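Local coordinates for soluble lytic murein transglycosylase (Pseudomonas aeruginosa, PDB 5OHU), which probably cleaves the glycan strands of peptidoglycan as a lytic transglycosylase, acting in both exolytic and endolytic turnover of the cell wall, at residues F125-L137 with Q159-Q171. Numbering follows the deposited sequence.
Sequences FTELDCLYGQYQL and QPAACDTLFGLWQ. With PO4 (phosphate ion), chain B; PO4 (phosphate ion), chain F.
Gln159, just ahead of helix 161-172, meets Thr126. Its chain is bent at the second torsion and brings the amide to the methyl CG2 of Thr126, with OE1 3.6 Å from that carbon. NE2 is hydrogen-bonded to the carbonyl O of Leu152. The backbone N of Gln159 makes a nearly straight hydrogen bond to O2 of the chain B phosphate. Pro160, the N-cap residue, lays CD against the same Thr126 methyl at 3.7 Å. Ala162 is a small knob. Its CB sits among Glu127, Cys130, Leu131 and Gln134, 3.9 Å from Leu131 CD2. Cys163 is joined to Cys130 by a disulfide, SG to SG 2.0 Å, with chi3 at 97°. Here the two backbones come nearest, with Cys130 CA 4.9 Å from Cys163 CA.

The helical stretches 126-137 and 161-171 run roughly parallel, at 27°, and their axes come within 8.0 Å. Helix 142-153 lies between them in sequence and packs on Cys130 and Leu166. Helices stacked in this way, next but one in the chain, belong to the superhelical, ring-shaped scaffold known from Slt70-like enzymes.

Thr165 turns its methyl CG2 to the amide end of Gln134, whose side chain crosses it at about a right angle. The packing is knobs-into-holes: Gln134 is the knob from the first helix, set among Ala162, Thr165, Leu166 and Leu169. Leu166 is the larger knob from the second, among Cys130, Gly133, Gln134 and Leu137. With CG anti to the backbone N (chi1 179°), it sends CD1 to the bare backbone at Gly133, 3.4 Å from Gly133 C. Leu169 CD1 touches CG of Gln134. Leu169 CB lies 3.7 Å from Leu137 CD1, and the two leucines pass in opposite directions.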
loop_
_atom_site.group_PDB
_atom_site.type_symbol
_atom_site.label_atom_id
_atom_site.label_comp_id
_atom_site.label_asym_id
_atom_site.label_seq_id
_atom_site.Cartn_x
_atom_site.Cartn_y
_atom_site.Cartn_z
ATOM N N PHE A 125 5.005 17.651 6.861
ATOM C CA PHE A 125 5.747 18.530 5.965
ATOM C C PHE A 125 7.173 18.644 6.488
ATOM O O PHE A 125 7.415 19.284 7.516
ATOM C CB PHE A 125 5.093 19.903 5.860
ATOM C CG PHE A 125 3.796 19.899 5.111
ATOM C CD1 PHE A 125 3.743 19.474 3.794
ATOM C CD2 PHE A 125 2.629 20.340 5.721
ATOM C CE1 PHE A 125 2.540 19.491 3.091
ATOM C CE2 PHE A 125 1.430 20.356 5.029
ATOM C CZ PHE A 125 1.381 19.930 3.714
ATOM N N THR A 126 8.110 18.005 5.785
ATOM C CA THR A 126 9.519 18.102 6.149
ATOM C C THR A 126 9.977 19.552 6.282
ATOM O O THR A 126 10.812 19.866 7.137
ATOM C CB THR A 126 10.362 17.366 5.096
ATOM O OG1 THR A 126 9.983 15.990 5.065
ATOM C CG2 THR A 126 11.846 17.452 5.413
ATOM N N GLU A 127 9.441 20.450 5.453
ATOM C CA GLU A 127 9.838 21.850 5.516
ATOM C C GLU A 127 9.533 22.458 6.882
ATOM O O GLU A 127 10.347 23.207 7.435
ATOM C CB GLU A 127 9.136 22.632 4.407
ATOM C CG GLU A 127 9.519 24.106 4.362
ATOM C CD GLU A 127 8.781 24.872 3.265
ATOM O OE1 GLU A 127 9.080 26.067 3.079
ATOM O OE2 GLU A 127 7.909 24.282 2.582
ATOM N N LEU A 128 8.369 22.146 7.445
ATOM C CA LEU A 128 8.037 22.675 8.763
ATOM C C LEU A 128 8.907 22.042 9.848
ATOM O O LEU A 128 9.359 22.728 10.773
ATOM C CB LEU A 128 6.550 22.449 9.059
ATOM C CG LEU A 128 5.518 23.051 8.115
ATOM C CD1 LEU A 128 4.141 22.525 8.462
ATOM C CD2 LEU A 128 5.538 24.581 8.176
ATOM N N ASP A 129 9.146 20.734 9.754
ATOM C CA ASP A 129 10.062 20.081 10.685
ATOM C C ASP A 129 11.415 20.778 10.697
ATOM O O ASP A 129 11.999 21.012 11.761
ATOM C CB ASP A 129 10.218 18.599 10.323
ATOM C CG ASP A 129 8.896 17.846 10.330
ATOM O OD1 ASP A 129 7.880 18.393 10.827
ATOM O OD2 ASP A 129 8.873 16.691 9.848
ATOM N N CYS A 130 11.911 21.164 9.526
ATOM C CA CYS A 130 13.208 21.840 9.486
ATOM C C CYS A 130 13.136 23.234 10.084
ATOM O O CYS A 130 14.026 23.624 10.852
ATOM C CB CYS A 130 13.722 21.867 8.055
ATOM S SG CYS A 130 14.340 20.196 7.677
ATOM N N LEU A 131 12.070 23.988 9.773
ATOM C CA LEU A 131 11.864 25.270 10.437
ATOM C C LEU A 131 11.758 25.082 11.945
ATOM O O LEU A 131 12.251 25.912 12.715
ATOM C CB LEU A 131 10.610 25.942 9.878
ATOM C CG LEU A 131 10.764 26.378 8.416
ATOM C CD1 LEU A 131 9.436 26.826 7.831
ATOM C CD2 LEU A 131 11.778 27.496 8.347
ATOM N N TYR A 132 11.136 23.985 12.393
ATOM C CA TYR A 132 11.030 23.756 13.834
ATOM C C TYR A 132 12.393 23.480 14.450
ATOM O O TYR A 132 12.696 23.970 15.547
ATOM C CB TYR A 132 10.068 22.606 14.122
ATOM C CG TYR A 132 9.822 22.377 15.591
ATOM C CD1 TYR A 132 9.253 23.377 16.392
ATOM C CD2 TYR A 132 10.161 21.154 16.182
ATOM C CE1 TYR A 132 9.023 23.160 17.753
ATOM C CE2 TYR A 132 9.931 20.914 17.534
ATOM C CZ TYR A 132 9.359 21.913 18.312
ATOM O OH TYR A 132 9.143 21.662 19.647
ATOM N N GLY A 133 13.229 22.695 13.765
ATOM C CA GLY A 133 14.602 22.531 14.221
ATOM C C GLY A 133 15.338 23.854 14.347
ATOM O O GLY A 133 16.061 24.083 15.320
ATOM N N GLN A 134 15.156 24.747 13.370
ATOM C CA GLN A 134 15.739 26.082 13.473
ATOM C C GLN A 134 15.241 26.795 14.723
ATOM O O GLN A 134 16.023 27.420 15.453
ATOM C CB GLN A 134 15.412 26.917 12.226
ATOM C CG GLN A 134 16.122 26.474 10.942
ATOM C CD GLN A 134 15.711 27.291 9.710
ATOM O OE1 GLN A 134 15.477 26.734 8.635
ATOM N NE2 GLN A 134 15.608 28.611 9.870
ATOM N N TYR A 135 13.941 26.707 14.993
ATOM C CA TYR A 135 13.418 27.313 16.212
ATOM C C TYR A 135 14.123 26.751 17.444
ATOM O O TYR A 135 14.478 27.496 18.367
ATOM C CB TYR A 135 11.913 27.081 16.320
ATOM C CG TYR A 135 11.377 27.408 17.694
ATOM C CD1 TYR A 135 10.980 28.707 18.009
ATOM C CD2 TYR A 135 11.295 26.440 18.682
ATOM C CE1 TYR A 135 10.514 29.020 19.257
ATOM C CE2 TYR A 135 10.817 26.743 19.943
ATOM C CZ TYR A 135 10.440 28.032 20.221
ATOM O OH TYR A 135 9.954 28.366 21.457
ATOM N N GLN A 136 14.284 25.427 17.502
ATOM C CA GLN A 136 14.949 24.835 18.656
ATOM C C GLN A 136 16.385 25.332 18.777
ATOM O O GLN A 136 16.833 25.658 19.880
ATOM C CB GLN A 136 14.903 23.309 18.580
ATOM C CG GLN A 136 13.496 22.756 18.607
ATOM C CD GLN A 136 13.428 21.270 18.349
ATOM O OE1 GLN A 136 12.790 20.538 19.106
ATOM N NE2 GLN A 136 14.078 20.809 17.278
ATOM N N LEU A 137 17.114 25.431 17.657
ATOM C CA LEU A 137 18.504 25.873 17.750
ATOM C C LEU A 137 18.594 27.302 18.271
ATOM O O LEU A 137 19.463 27.614 19.091
ATOM C CB LEU A 137 19.215 25.750 16.401
ATOM C CG LEU A 137 19.521 24.322 15.963
ATOM C CD1 LEU A 137 20.474 24.331 14.782
ATOM C CD2 LEU A 137 20.098 23.565 17.119
ATOM N N GLN A 159 16.453 17.104 0.638
ATOM C CA GLN A 159 15.526 17.734 1.550
ATOM C C GLN A 159 15.236 19.165 1.109
ATOM O O GLN A 159 15.992 19.759 0.334
ATOM C CB GLN A 159 16.099 17.718 2.974
ATOM C CG GLN A 159 16.204 16.336 3.648
ATOM C CD GLN A 159 14.841 15.632 3.932
ATOM O OE1 GLN A 159 13.930 15.614 3.102
ATOM N NE2 GLN A 159 14.710 15.083 5.132
ATOM N N PRO A 160 14.127 19.738 1.567
ATOM C CA PRO A 160 13.777 21.110 1.181
ATOM C C PRO A 160 14.793 22.130 1.674
ATOM O O PRO A 160 15.633 21.880 2.542
ATOM C CB PRO A 160 12.420 21.335 1.846
ATOM C CG PRO A 160 11.857 19.966 2.065
ATOM C CD PRO A 160 13.048 19.078 2.321
ATOM N N ALA A 161 14.650 23.329 1.108
ATOM C CA ALA A 161 15.559 24.440 1.366
ATOM C C ALA A 161 15.691 24.768 2.844
ATOM O O ALA A 161 16.796 25.051 3.324
ATOM C CB ALA A 161 15.071 25.670 0.605
ATOM N N ALA A 162 14.580 24.787 3.582
ATOM C CA ALA A 162 14.687 25.118 5.000
ATOM C C ALA A 162 15.579 24.120 5.727
ATOM O O ALA A 162 16.229 24.471 6.722
ATOM C CB ALA A 162 13.303 25.171 5.656
ATOM N N CYS A 163 15.622 22.872 5.251
ATOM C CA CYS A 163 16.513 21.888 5.860
ATOM C C CYS A 163 17.966 22.216 5.569
ATOM O O CYS A 163 18.833 22.057 6.438
ATOM C CB CYS A 163 16.152 20.490 5.381
ATOM S SG CYS A 163 14.417 20.114 5.700
ATOM N N ASP A 164 18.246 22.707 4.366
ATOM C CA ASP A 164 19.590 23.195 4.073
ATOM C C ASP A 164 20.017 24.271 5.066
ATOM O O ASP A 164 21.162 24.284 5.536
ATOM C CB ASP A 164 19.648 23.732 2.645
ATOM C CG ASP A 164 20.984 23.499 2.004
ATOM O OD1 ASP A 164 21.230 22.356 1.568
ATOM O OD2 ASP A 164 21.793 24.451 1.954
ATOM N N THR A 165 19.096 25.162 5.429
ATOM C CA THR A 165 19.401 26.175 6.435
ATOM C C THR A 165 19.679 25.536 7.794
ATOM O O THR A 165 20.643 25.890 8.483
ATOM C CB THR A 165 18.237 27.154 6.528
ATOM O OG1 THR A 165 18.203 27.943 5.339
ATOM C CG2 THR A 165 18.387 28.057 7.750
ATOM N N LEU A 166 18.835 24.586 8.194
ATOM C CA LEU A 166 19.040 23.875 9.452
ATOM C C LEU A 166 20.377 23.151 9.455
ATOM O O LEU A 166 21.159 23.271 10.407
ATOM C CB LEU A 166 17.899 22.882 9.670
ATOM C CG LEU A 166 17.971 22.025 10.936
ATOM C CD1 LEU A 166 17.834 22.897 12.183
ATOM C CD2 LEU A 166 16.887 20.969 10.907
ATOM N N PHE A 167 20.646 22.385 8.391
ATOM C CA PHE A 167 21.908 21.663 8.291
ATOM C C PHE A 167 23.078 22.631 8.369
ATOM O O PHE A 167 24.076 22.348 9.037
ATOM C CB PHE A 167 21.975 20.864 6.982
ATOM C CG PHE A 167 20.878 19.831 6.828
ATOM C CD1 PHE A 167 20.208 19.318 7.944
ATOM C CD2 PHE A 167 20.517 19.382 5.550
ATOM C CE1 PHE A 167 19.198 18.377 7.796
ATOM C CE2 PHE A 167 19.531 18.442 5.386
ATOM C CZ PHE A 167 18.857 17.924 6.518
ATOM N N GLY A 168 22.965 23.777 7.680
ATOM C CA GLY A 168 23.966 24.829 7.806
ATOM C C GLY A 168 24.192 25.269 9.241
ATOM O O GLY A 168 25.334 25.423 9.685
ATOM N N LEU A 169 23.111 25.512 9.985
ATOM C CA LEU A 169 23.283 25.888 11.387
ATOM C C LEU A 169 23.926 24.758 12.167
ATOM O O LEU A 169 24.814 24.981 13.000
ATOM C CB LEU A 169 21.943 26.252 12.012
ATOM C CG LEU A 169 21.289 27.489 11.429
ATOM C CD1 LEU A 169 19.865 27.580 11.966
ATOM C CD2 LEU A 169 22.105 28.725 11.795
ATOM N N TRP A 170 23.483 23.535 11.893
ATOM C CA TRP A 170 23.979 22.349 12.576
ATOM C C TRP A 170 25.455 22.118 12.262
ATOM O O TRP A 170 26.263 21.863 13.160
ATOM C CB TRP A 170 23.105 21.187 12.123
ATOM C CG TRP A 170 23.283 19.876 12.734
ATOM C CD1 TRP A 170 23.228 19.560 14.061
ATOM C CD2 TRP A 170 23.431 18.645 12.026
ATOM N NE1 TRP A 170 23.371 18.201 14.220
ATOM C CE2 TRP A 170 23.504 17.620 12.985
ATOM C CE3 TRP A 170 23.540 18.315 10.669
ATOM C CZ2 TRP A 170 23.679 16.283 12.633
ATOM C CZ3 TRP A 170 23.707 16.989 10.321
ATOM C CH2 TRP A 170 23.770 15.986 11.301
ATOM N N GLN A 171 25.823 22.218 10.986
ATOM C CA GLN A 171 27.230 22.160 10.602
ATOM C C GLN A 171 28.027 23.301 11.230
ATOM O O GLN A 171 29.175 23.110 11.640
ATOM C CB GLN A 171 27.344 22.200 9.079
ATOM C CG GLN A 171 28.759 22.202 8.541
ATOM C CD GLN A 171 28.783 22.307 7.034
ATOM O OE1 GLN A 171 28.012 23.064 6.440
ATOM N NE2 GLN A 171 29.652 21.529 6.399
HETATM P P PO4 B . 19.993 18.732 1.106
HETATM O O1 PO4 B . 20.378 19.196 -0.273
HETATM O O2 PO4 B . 19.069 17.548 0.998
HETATM O O3 PO4 B . 21.248 18.377 1.868
HETATM O O4 PO4 B . 19.277 19.841 1.838
HETATM P P PO4 F . 8.286 24.271 22.663
HETATM O O1 PO4 F . 8.993 23.784 21.420
HETATM O O2 PO4 F . 8.360 25.779 22.748
HETATM O O3 PO4 F . 8.933 23.675 23.894
HETATM O O4 PO4 F . 6.844 23.828 22.587
#